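PDB 2X49: invasion protein InvA from Salmonella enterica, which takes part in invasion of intestinal epithelial cells as an export apparatus component of the type III secretion system, represented here by its C-terminal domain. Local coordinates for residues E20-K24 and A25-E29; R170-T173 and V174-S178; E314-F318 and G319-D323. All blocks are in the same frame, centred on the assembly; numbering follows the deposited sequence.

Interaction 1: E20-K24 and A25-E29; sequences EDLEK and AQLAE
Leu27 N donates to Leu22 O at 3.1 Å and Gln26 N to Glu23 O at 3.1 Å, two backbone bonds that reach back into the last turn of helix 16-24 as Gln26 takes positive phi (54°). The first is nearly straight at its hydrogen and runs nearly along the C=O axis of Leu22; the second meets Glu23 O from above its carbonyl plane, so the two carbonyls are used quite differently. One residue earlier, Ala25 N keeps an ordinary helical bond to Asp21 O.

Among the side chains, Leu22 and Leu27 meet across the break between the helices, Leu22 CD2 lying 4.2 Å from Leu27 CD2. The CB of Leu27 rests 3.6 Å from Leu22 O, the acceptor of its own amide. Both leucines are buried: Leu22 packs on Val14 and Leu126, and Leu27 on Leu12 and Leu129, which ties the turn to strand 10-14 and helix 125-139.

Water also bridges the break. Glu29 turns its carboxylate back toward helix 16-24, where one water joins its OE1 to Glu23 O, at 2.8 Å from each, and a second joins OE2 to Ala28 N. Glu23 directs its own carboxylate to a salt bridge with Arg19.

The two backward bonds and the positive phi of Gln26 make a Schellman motif that ends helix 16-24, with the Leu22-Leu27 contact as its apolar companion and Gln26 serving at once as the N-cap residue of helix 27-39.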
ATOM      1  N   GLU A  20      12.048  -0.657 -25.839  1.00 16.94           N
ATOM      2  CA  GLU A  20      13.519  -0.526 -25.859  1.00 16.52           C
ATOM      3  C   GLU A  20      13.948   0.409 -24.714  1.00 16.59           C
ATOM      4  O   GLU A  20      14.917   0.159 -24.012  1.00 16.08           O
ATOM      5  CB  GLU A  20      14.039  -0.052 -27.220  1.00 17.00           C
ATOM      6  CG  GLU A  20      15.502   0.123 -27.270  1.00 19.11           C
ATOM      7  CD  GLU A  20      16.002   0.465 -28.689  1.00 21.85           C
ATOM      8  OE1 GLU A  20      15.251   1.113 -29.448  1.00 27.88           O
ATOM      9  OE2 GLU A  20      17.151   0.133 -29.017  1.00 27.17           O
ATOM     10  N   ASP A  21      13.213   1.491 -24.550  1.00 16.11           N
ATOM     11  CA  ASP A  21      13.527   2.477 -23.488  1.00 16.21           C
ATOM     12  C   ASP A  21      13.368   1.908 -22.079  1.00 16.21           C
ATOM     13  O   ASP A  21      14.139   2.223 -21.210  1.00 17.69           O
ATOM     14  CB  ASP A  21      12.699   3.746 -23.589  1.00 17.35           C
ATOM     15  CG  ASP A  21      13.182   4.655 -24.689  1.00 20.06           C
ATOM     16  OD1 ASP A  21      14.231   4.383 -25.322  1.00 22.95           O
ATOM     17  OD2 ASP A  21      12.485   5.660 -24.930  1.00 23.52           O
ATOM     18  N   LEU A  22      12.422   0.990 -21.928  1.00 17.09           N
ATOM     19  CA  LEU A  22      12.105   0.383 -20.616  1.00 15.34           C
ATOM     20  C   LEU A  22      13.138  -0.674 -20.289  1.00 17.77           C
ATOM     21  O   LEU A  22      13.593  -0.814 -19.147  1.00 18.61           O
ATOM     22  CB  LEU A  22      10.666  -0.186 -20.588  1.00 17.88           C
ATOM     23  CG  LEU A  22       9.580   0.892 -20.653  1.00 19.28           C
ATOM     24  CD1 LEU A  22       8.181   0.232 -20.817  1.00 21.81           C
ATOM     25  CD2 LEU A  22       9.595   1.872 -19.450  1.00 21.76           C
ATOM     26  N   GLU A  23      13.624  -1.310 -21.315  1.00 17.39           N
ATOM     27  CA  GLU A  23      14.818  -2.142 -21.174  1.00 17.72           C
ATOM     28  C   GLU A  23      16.049  -1.361 -20.758  1.00 17.71           C
ATOM     29  O   GLU A  23      16.847  -1.786 -19.912  1.00 17.47           O
ATOM     30  CB  GLU A  23      15.134  -2.956 -22.437  1.00 18.89           C
ATOM     31  CG  GLU A  23      14.057  -3.978 -22.688  1.00 22.11           C
ATOM     32  CD  GLU A  23      14.178  -4.660 -24.038  1.00 25.47           C
ATOM     33  OE1 GLU A  23      15.070  -4.304 -24.836  1.00 28.09           O
ATOM     34  OE2 GLU A  23      13.369  -5.572 -24.281  1.00 24.71           O
ATOM     35  N   LYS A  24      16.255  -0.223 -21.410  1.00 17.08           N
ATOM     36  CA  LYS A  24      17.445   0.575 -21.115  1.00 17.57           C
ATOM     37  C   LYS A  24      17.410   1.106 -19.708  1.00 16.50           C
ATOM     38  O   LYS A  24      18.443   1.273 -19.071  1.00 17.10           O
ATOM     39  CB  LYS A  24      17.625   1.736 -22.094  1.00 17.50           C
ATOM     40  CG  LYS A  24      18.012   1.252 -23.450  1.00 22.93           C
ATOM     41  CD  LYS A  24      17.876   2.341 -24.512  1.00 26.59           C
ATOM     42  CE  LYS A  24      18.773   2.028 -25.689  1.00 27.16           C
ATOM     43  NZ  LYS A  24      18.682   3.095 -26.736  1.00 28.92           N
ATOM     44  N   ALA A  25      16.192   1.373 -19.274  1.00 17.18           N
ATOM     45  CA  ALA A  25      15.937   1.945 -17.922  1.00 17.03           C
ATOM     46  C   ALA A  25      15.977   0.860 -16.849  1.00 16.92           C
ATOM     47  O   ALA A  25      15.951   1.123 -15.666  1.00 17.28           O
ATOM     48  CB  ALA A  25      14.619   2.650 -17.876  1.00 17.71           C
ATOM     49  N   GLN A  26      16.119  -0.357 -17.303  1.00 16.88           N
ATOM     50  CA  GLN A  26      16.142  -1.547 -16.425  1.00 17.84           C
ATOM     51  C   GLN A  26      14.921  -1.631 -15.514  1.00 17.43           C
ATOM     52  O   GLN A  26      15.031  -1.944 -14.301  1.00 16.64           O
ATOM     53  CB  GLN A  26      17.423  -1.572 -15.596  1.00 18.49           C
ATOM     54  CG  GLN A  26      18.724  -1.671 -16.439  1.00 20.89           C
ATOM     55  CD  GLN A  26      19.957  -2.054 -15.638  1.00 27.75           C
ATOM     56  OE1 GLN A  26      19.858  -2.577 -14.520  1.00 34.07           O
ATOM     57  NE2 GLN A  26      21.126  -1.817 -16.208  1.00 29.76           N
ATOM     58  N   LEU A  27      13.780  -1.378 -16.112  1.00 18.17           N
ATOM     59  CA  LEU A  27      12.471  -1.444 -15.428  1.00 20.11           C
ATOM     60  C   LEU A  27      12.348  -2.697 -14.581  1.00 19.75           C
ATOM     61  O   LEU A  27      12.013  -2.631 -13.396  1.00 18.85           O
ATOM     62  CB  LEU A  27      11.304  -1.394 -16.398  1.00 21.06           C
ATOM     63  CG  LEU A  27       9.894  -1.404 -15.792  1.00 24.64           C
ATOM     64  CD1 LEU A  27       9.773  -0.259 -14.847  1.00 27.55           C
ATOM     65  CD2 LEU A  27       8.824  -1.385 -16.880  1.00 28.48           C
ATOM     66  N   ALA A  28      12.577  -3.833 -15.204  1.00 19.38           N
ATOM     67  CA  ALA A  28      12.261  -5.128 -14.528  1.00 18.35           C
ATOM     68  C   ALA A  28      13.146  -5.329 -13.320  1.00 18.78           C
ATOM     69  O   ALA A  28      12.693  -5.688 -12.204  1.00 17.69           O
ATOM     70  CB  ALA A  28      12.422  -6.311 -15.527  1.00 19.34           C
ATOM     71  N   GLU A  29      14.406  -5.012 -13.522  1.00 19.15           N
ATOM     72  CA  GLU A  29      15.463  -5.294 -12.531  1.00 20.56           C
ATOM     73  C   GLU A  29      15.307  -4.337 -11.363  1.00 21.18           C
ATOM     74  O   GLU A  29      15.420  -4.720 -10.194  1.00 21.09           O
ATOM     75  CB  GLU A  29      16.863  -5.236 -13.160  1.00 22.18           C
ATOM     76  CG  GLU A  29      17.017  -6.169 -14.415  1.00 25.89           C
ATOM     77  CD  GLU A  29      16.890  -5.445 -15.818  1.00 28.18           C
ATOM     78  OE1 GLU A  29      17.899  -5.415 -16.588  1.00 33.71           O
ATOM     79  OE2 GLU A  29      15.795  -4.944 -16.170  1.00 21.03           O
TER
HETATM   80  O   HOH W   1      13.567  -4.082 -18.070  1.00 16.53           O
HETATM   81  O   HOH W   2      17.350  -4.498 -19.207  1.00 38.98           O

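Interaction 2: R170-T173 and V174-S178; sequences RHAT and VQRIS
Thr173 turns its hydroxyl inward over the first turn of helix 174-185 and caps it: OG1 accepts Arg176 N at 3.2 Å, the classic N-cap bond to the third helical residue. With OG1 between the backbone N and the carbonyl carbon (chi1 60°), the hydroxyl faces this amide, and the methyl CG2 is left on the side remote from the carbonyl carbon. The same residue also gives its backbone carbonyl to the helix, as Ile177 N donates to Thr173 O at 2.9 Å in a nearly straight bond.

Ala172 and Ile177, the residue before the cap and the fourth in the helix, meet beside these bonds in a hydrophobic staple. The methyl of Ala172 meets CG1 of Ile177 at 4.1 Å. Buried Ile177 continues onto Val168 and Leu169 of helix 162-169 and onto Thr150, while Ala172 also packs on Ala205.

Arg176 also touches the Ala172 methyl, from a direction roughly at right angles to Ile177, with its CG 4.1 Å from Ala172 CB. Beyond CG the chain bends twice and carries the guanidinium away from the cap, where NH1 bonds to Lys209 O and NE makes a long, weak ion pair with Glu179. Arg176 therefore contributes its amide and its aliphatic root to the capped turn, and its charge elsewhere. Its CB lies 3.6 Å from Thr173 OG1, and Ile177 CG1 reaches back to within 3.5 Å of Thr173 O.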
ATOM      1  N   ARG A 170       8.301 -20.721  20.334  1.00 15.31           N
ATOM      2  CA  ARG A 170       7.670 -21.417  21.454  1.00 15.73           C
ATOM      3  C   ARG A 170       6.216 -21.027  21.578  1.00 16.12           C
ATOM      4  O   ARG A 170       5.434 -21.702  22.241  1.00 16.77           O
ATOM      5  CB  ARG A 170       8.366 -21.108  22.764  1.00 15.54           C
ATOM      6  CG  ARG A 170       9.520 -21.993  23.026  1.00 17.72           C
ATOM      7  CD  ARG A 170      10.099 -21.723  24.417  1.00 21.77           C
ATOM      8  NE  ARG A 170       9.398 -22.380  25.492  1.00 23.17           N
ATOM      9  CZ  ARG A 170       8.789 -21.794  26.514  1.00 25.02           C
ATOM     10  NH1 ARG A 170       8.737 -20.480  26.635  1.00 27.01           N
ATOM     11  NH2 ARG A 170       8.235 -22.569  27.439  1.00 24.14           N
ATOM     12  N   HIS A 171       5.883 -19.905  20.969  1.00 16.23           N
ATOM     13  CA  HIS A 171       4.565 -19.239  21.116  1.00 16.75           C
ATOM     14  C   HIS A 171       3.752 -19.037  19.836  1.00 17.40           C
ATOM     15  O   HIS A 171       2.567 -18.725  19.872  1.00 18.61           O
ATOM     16  CB  HIS A 171       4.688 -17.910  21.893  1.00 15.48           C
ATOM     17  CG  HIS A 171       5.194 -18.108  23.272  1.00 16.90           C
ATOM     18  ND1 HIS A 171       4.398 -18.627  24.271  1.00 13.99           N
ATOM     19  CD2 HIS A 171       6.423 -17.930  23.823  1.00 17.97           C
ATOM     20  CE1 HIS A 171       5.118 -18.763  25.373  1.00 15.76           C
ATOM     21  NE2 HIS A 171       6.338 -18.322  25.141  1.00 17.19           N
ATOM     22  N   ALA A 172       4.434 -19.178  18.724  1.00 19.06           N
ATOM     23  CA  ALA A 172       3.839 -19.053  17.379  1.00 19.34           C
ATOM     24  C   ALA A 172       4.513 -20.016  16.428  1.00 20.07           C
ATOM     25  O   ALA A 172       5.731 -20.161  16.452  1.00 21.32           O
ATOM     26  CB  ALA A 172       3.976 -17.597  16.854  1.00 18.48           C
ATOM     27  N   THR A 173       3.717 -20.697  15.609  1.00 18.87           N
ATOM     28  CA  THR A 173       4.257 -21.568  14.570  1.00 18.62           C
ATOM     29  C   THR A 173       4.682 -20.772  13.363  1.00 18.07           C
ATOM     30  O   THR A 173       4.277 -19.615  13.198  1.00 18.06           O
ATOM     31  CB  THR A 173       3.244 -22.585  14.055  1.00 18.18           C
ATOM     32  OG1 THR A 173       2.128 -21.873  13.520  1.00 18.80           O
ATOM     33  CG2 THR A 173       2.743 -23.529  15.219  1.00 18.36           C
ATOM     34  N   VAL A 174       5.463 -21.431  12.514  1.00 18.39           N
ATOM     35  CA  VAL A 174       5.948 -20.815  11.261  1.00 18.69           C
ATOM     36  C   VAL A 174       4.758 -20.314  10.427  1.00 18.03           C
ATOM     37  O   VAL A 174       4.755 -19.224   9.856  1.00 16.82           O
ATOM     38  CB  VAL A 174       6.822 -21.769  10.418  1.00 19.45           C
ATOM     39  CG1 VAL A 174       7.105 -21.137   9.081  1.00 18.14           C
ATOM     40  CG2 VAL A 174       8.132 -22.112  11.141  1.00 20.65           C
ATOM     41  N   GLN A 175       3.717 -21.116  10.428  1.00 16.89           N
ATOM     42  CA  GLN A 175       2.490 -20.763   9.706  1.00 16.71           C
ATOM     43  C   GLN A 175       1.863 -19.480  10.223  1.00 15.28           C
ATOM     44  O   GLN A 175       1.401 -18.610   9.463  1.00 13.90           O
ATOM     45  CB  GLN A 175       1.460 -21.893   9.793  1.00 17.03           C
ATOM     46  CG  GLN A 175       0.168 -21.560   9.086  1.00 23.10           C
ATOM     47  CD  GLN A 175       0.347 -21.367   7.577  1.00 28.57           C
ATOM     48  OE1 GLN A 175       0.425 -20.102   7.127  1.00 33.99           O
ATOM     49  NE2 GLN A 175       0.392 -22.341   6.826  1.00 33.03           N
ATOM     50  N   ARG A 176       1.850 -19.360  11.533  1.00 15.28           N
ATOM     51  CA  ARG A 176       1.268 -18.185  12.196  1.00 15.22           C
ATOM     52  C   ARG A 176       2.103 -16.941  11.924  1.00 15.22           C
ATOM     53  O   ARG A 176       1.580 -15.894  11.599  1.00 14.85           O
ATOM     54  CB  ARG A 176       1.112 -18.438  13.718  1.00 14.85           C
ATOM     55  CG  ARG A 176       0.692 -17.280  14.503  1.00 16.02           C
ATOM     56  CD  ARG A 176      -0.536 -16.602  14.047  1.00 17.88           C
ATOM     57  NE  ARG A 176      -1.652 -17.483  13.792  1.00 22.15           N
ATOM     58  CZ  ARG A 176      -2.598 -17.781  14.665  1.00 27.03           C
ATOM     59  NH1 ARG A 176      -2.569 -17.275  15.886  1.00 30.93           N
ATOM     60  NH2 ARG A 176      -3.575 -18.586  14.303  1.00 26.00           N
ATOM     61  N   ILE A 177       3.411 -17.124  11.967  1.00 15.30           N
ATOM     62  CA  ILE A 177       4.321 -16.007  11.668  1.00 14.84           C
ATOM     63  C   ILE A 177       4.084 -15.539  10.208  1.00 14.72           C
ATOM     64  O   ILE A 177       4.013 -14.328   9.917  1.00 14.12           O
ATOM     65  CB  ILE A 177       5.765 -16.351  11.920  1.00 14.54           C
ATOM     66  CG1 ILE A 177       5.986 -16.600  13.437  1.00 15.07           C
ATOM     67  CG2 ILE A 177       6.641 -15.175  11.380  1.00 14.84           C
ATOM     68  CD1 ILE A 177       7.340 -17.322  13.721  1.00 17.28           C
ATOM     69  N   SER A 178       3.911 -16.493   9.318  1.00 14.58           N
ATOM     70  CA  SER A 178       3.797 -16.227   7.860  1.00 14.92           C
ATOM     71  C   SER A 178       2.528 -15.419   7.646  1.00 14.50           C
ATOM     72  O   SER A 178       2.490 -14.401   6.925  1.00 15.11           O
ATOM     73  CB  SER A 178       3.773 -17.490   7.020  1.00 15.68           C
ATOM     74  OG  SER A 178       3.835 -17.208   5.613  1.00 17.57           O
TER

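Interaction 3: E314-F318 and G319-D323; sequences EVLSF and GEIAD
Ser317 O is approached by two successive amides, Glu320 N at 3.0 Å and Ile321 N at 3.5 Å, both in weak, bent bonds that fold the chain into a turn directly after strand 314-317, an outer strand of the domain's parallel four-stranded sheet. Side chains reinforce the turn in the reciprocal manner familiar from capping boxes. Ser317 OG accepts Glu320 N at 3.3 Å, and Glu320 OE1 accepts Ser317 N at 3.1 Å.

A chi1 of 71° swings OG over the serine's own backbone toward Glu320 N. Glu320, extended beyond CG, runs back along the serine, its CG 3.2 Å from Ser317 OG, and Ser317 N meets OE1 from above the carboxylate plane, in a nearly straight bond (165°). OE2 forms a salt bridge with Arg219, so both oxygens of the buried carboxylate are engaged and its negative charge is probably stabilised.

Leu316 crosses Glu320 at about a right angle and then packs on Ile226 and Phe230 of helix 223-231. Leu316 also reaches Ile321, which touches Leu293 of the neighbouring strand 291-294: Leu316 CD1 stands 3.7 Å from Ile321 CG2.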
ATOM      1  N   GLU A 314      -5.048   3.186   2.242  1.00 16.64           N
ATOM      2  CA  GLU A 314      -4.668   2.574   3.546  1.00 17.36           C
ATOM      3  C   GLU A 314      -5.235   3.420   4.701  1.00 17.37           C
ATOM      4  O   GLU A 314      -5.615   4.597   4.582  1.00 17.27           O
ATOM      5  CB  GLU A 314      -3.201   2.327   3.685  1.00 18.44           C
ATOM      6  CG  GLU A 314      -2.570   1.517   2.550  1.00 18.36           C
ATOM      7  CD  GLU A 314      -3.231   0.191   2.178  1.00 20.54           C
ATOM      8  OE1 GLU A 314      -3.918  -0.429   3.032  1.00 21.24           O
ATOM      9  OE2 GLU A 314      -3.043  -0.261   1.012  1.00 21.64           O
ATOM     10  N   VAL A 315      -5.390   2.689   5.801  1.00 17.49           N
ATOM     11  CA  VAL A 315      -6.017   3.218   7.021  1.00 16.96           C
ATOM     12  C   VAL A 315      -5.035   3.051   8.175  1.00 16.56           C
ATOM     13  O   VAL A 315      -4.638   1.960   8.494  1.00 17.35           O
ATOM     14  CB  VAL A 315      -7.367   2.512   7.338  1.00 16.61           C
ATOM     15  CG1 VAL A 315      -8.041   3.226   8.501  1.00 17.35           C
ATOM     16  CG2 VAL A 315      -8.324   2.410   6.070  1.00 18.12           C
ATOM     17  N   LEU A 316      -4.652   4.189   8.746  1.00 15.61           N
ATOM     18  CA  LEU A 316      -3.737   4.255   9.928  1.00 16.47           C
ATOM     19  C   LEU A 316      -4.466   4.735  11.161  1.00 16.99           C
ATOM     20  O   LEU A 316      -5.388   5.534  11.088  1.00 16.98           O
ATOM     21  CB  LEU A 316      -2.534   5.179   9.663  1.00 17.14           C
ATOM     22  CG  LEU A 316      -1.629   4.896   8.439  1.00 16.68           C
ATOM     23  CD1 LEU A 316      -0.339   5.731   8.437  1.00 18.46           C
ATOM     24  CD2 LEU A 316      -1.288   3.435   8.293  1.00 17.77           C
ATOM     25  N   SER A 317      -4.001   4.243  12.312  1.00 17.09           N
ATOM     26  CA  SER A 317      -4.517   4.741  13.564  1.00 16.59           C
ATOM     27  C   SER A 317      -3.739   5.978  14.030  1.00 16.04           C
ATOM     28  O   SER A 317      -2.608   6.220  13.634  1.00 16.13           O
ATOM     29  CB  SER A 317      -4.498   3.661  14.611  1.00 16.02           C
ATOM     30  OG  SER A 317      -3.160   3.410  14.992  1.00 18.02           O
ATOM     31  N   PHE A 318      -4.366   6.747  14.901  1.00 16.22           N
ATOM     32  CA  PHE A 318      -3.734   7.938  15.481  1.00 16.28           C
ATOM     33  C   PHE A 318      -2.408   7.584  16.169  1.00 17.02           C
ATOM     34  O   PHE A 318      -1.423   8.328  16.109  1.00 18.31           O
ATOM     35  CB  PHE A 318      -4.672   8.675  16.449  1.00 16.23           C
ATOM     36  CG  PHE A 318      -5.987   9.129  15.842  1.00 16.84           C
ATOM     37  CD1 PHE A 318      -6.047   9.746  14.596  1.00 17.97           C
ATOM     38  CD2 PHE A 318      -7.182   8.933  16.518  1.00 17.30           C
ATOM     39  CE1 PHE A 318      -7.273  10.184  14.081  1.00 19.48           C
ATOM     40  CE2 PHE A 318      -8.419   9.364  15.993  1.00 21.23           C
ATOM     41  CZ  PHE A 318      -8.459   9.972  14.768  1.00 18.12           C
ATOM     42  N   GLY A 319      -2.372   6.441  16.834  1.00 16.86           N
ATOM     43  CA  GLY A 319      -1.141   5.986  17.478  1.00 17.36           C
ATOM     44  C   GLY A 319      -0.020   5.621  16.526  1.00 17.61           C
ATOM     45  O   GLY A 319       1.173   5.719  16.806  1.00 16.69           O
ATOM     46  N   GLU A 320      -0.439   5.153  15.372  1.00 16.42           N
ATOM     47  CA  GLU A 320       0.489   4.713  14.340  1.00 18.03           C
ATOM     48  C   GLU A 320       1.283   5.873  13.790  1.00 18.26           C
ATOM     49  O   GLU A 320       2.411   5.678  13.358  1.00 21.68           O
ATOM     50  CB  GLU A 320      -0.179   3.893  13.236  1.00 16.54           C
ATOM     51  CG  GLU A 320      -0.432   2.422  13.706  1.00 19.40           C
ATOM     52  CD  GLU A 320      -1.319   1.587  12.753  1.00 19.87           C
ATOM     53  OE1 GLU A 320      -1.849   2.126  11.772  1.00 21.61           O
ATOM     54  OE2 GLU A 320      -1.543   0.388  13.064  1.00 20.05           O
ATOM     55  N   ILE A 321       0.733   7.077  13.895  1.00 18.04           N
ATOM     56  CA  ILE A 321       1.408   8.297  13.366  1.00 17.46           C
ATOM     57  C   ILE A 321       1.960   9.210  14.480  1.00 16.63           C
ATOM     58  O   ILE A 321       2.163  10.400  14.278  1.00 16.75           O
ATOM     59  CB  ILE A 321       0.504   9.110  12.355  1.00 17.13           C
ATOM     60  CG1 ILE A 321      -0.690   9.733  13.078  1.00 19.53           C
ATOM     61  CG2 ILE A 321       0.078   8.219  11.168  1.00 18.57           C
ATOM     62  CD1 ILE A 321      -1.228  10.975  12.408  1.00 21.14           C
ATOM     63  N   ALA A 322       2.265   8.612  15.629  1.00 15.40           N
ATOM     64  CA  ALA A 322       2.801   9.351  16.785  1.00 15.62           C
ATOM     65  C   ALA A 322       4.127  10.037  16.483  1.00 16.27           C
ATOM     66  O   ALA A 322       4.442  11.100  17.015  1.00 16.45           O
ATOM     67  CB  ALA A 322       2.928   8.409  18.015  1.00 14.60           C
ATOM     68  N   ASP A 323       4.873   9.440  15.566  1.00 16.52           N
ATOM     69  CA  ASP A 323       6.236   9.949  15.237  1.00 17.82           C
ATOM     70  C   ASP A 323       6.205  10.819  14.022  1.00 17.23           C
ATOM     71  O   ASP A 323       7.245  11.170  13.459  1.00 17.99           O
ATOM     72  CB  ASP A 323       7.252   8.809  15.031  1.00 17.89           C
ATOM     73  CG  ASP A 323       7.882   8.351  16.336  1.00 22.49           C
ATOM     74  OD1 ASP A 323       9.040   7.871  16.309  1.00 29.04           O
ATOM     75  OD2 ASP A 323       7.242   8.491  17.410  1.00 29.19           O
TER

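How the interactions relate
The three are separate local contacts, met in series along the chain without touching one another. Interactions 2 and 3 have the closest centres, about 26 Å apart, with nearest atoms about 16 Å apart. Interaction 1 lies about 39 Å from interaction 2 and about 36 Å from interaction 3, centre to centre, and on the opposite side of the chain's centre from the latter. Each marks a change of backbone course: helix to helix in 20-29, loop to helix in 170-178, strand to turn in 314-323. The side chain of Ile321 is about 6 Å from a bound mercury ion, that of Leu27 about 13 Å from one. The calcium-site residues Asn93 and Glu111 belong to none.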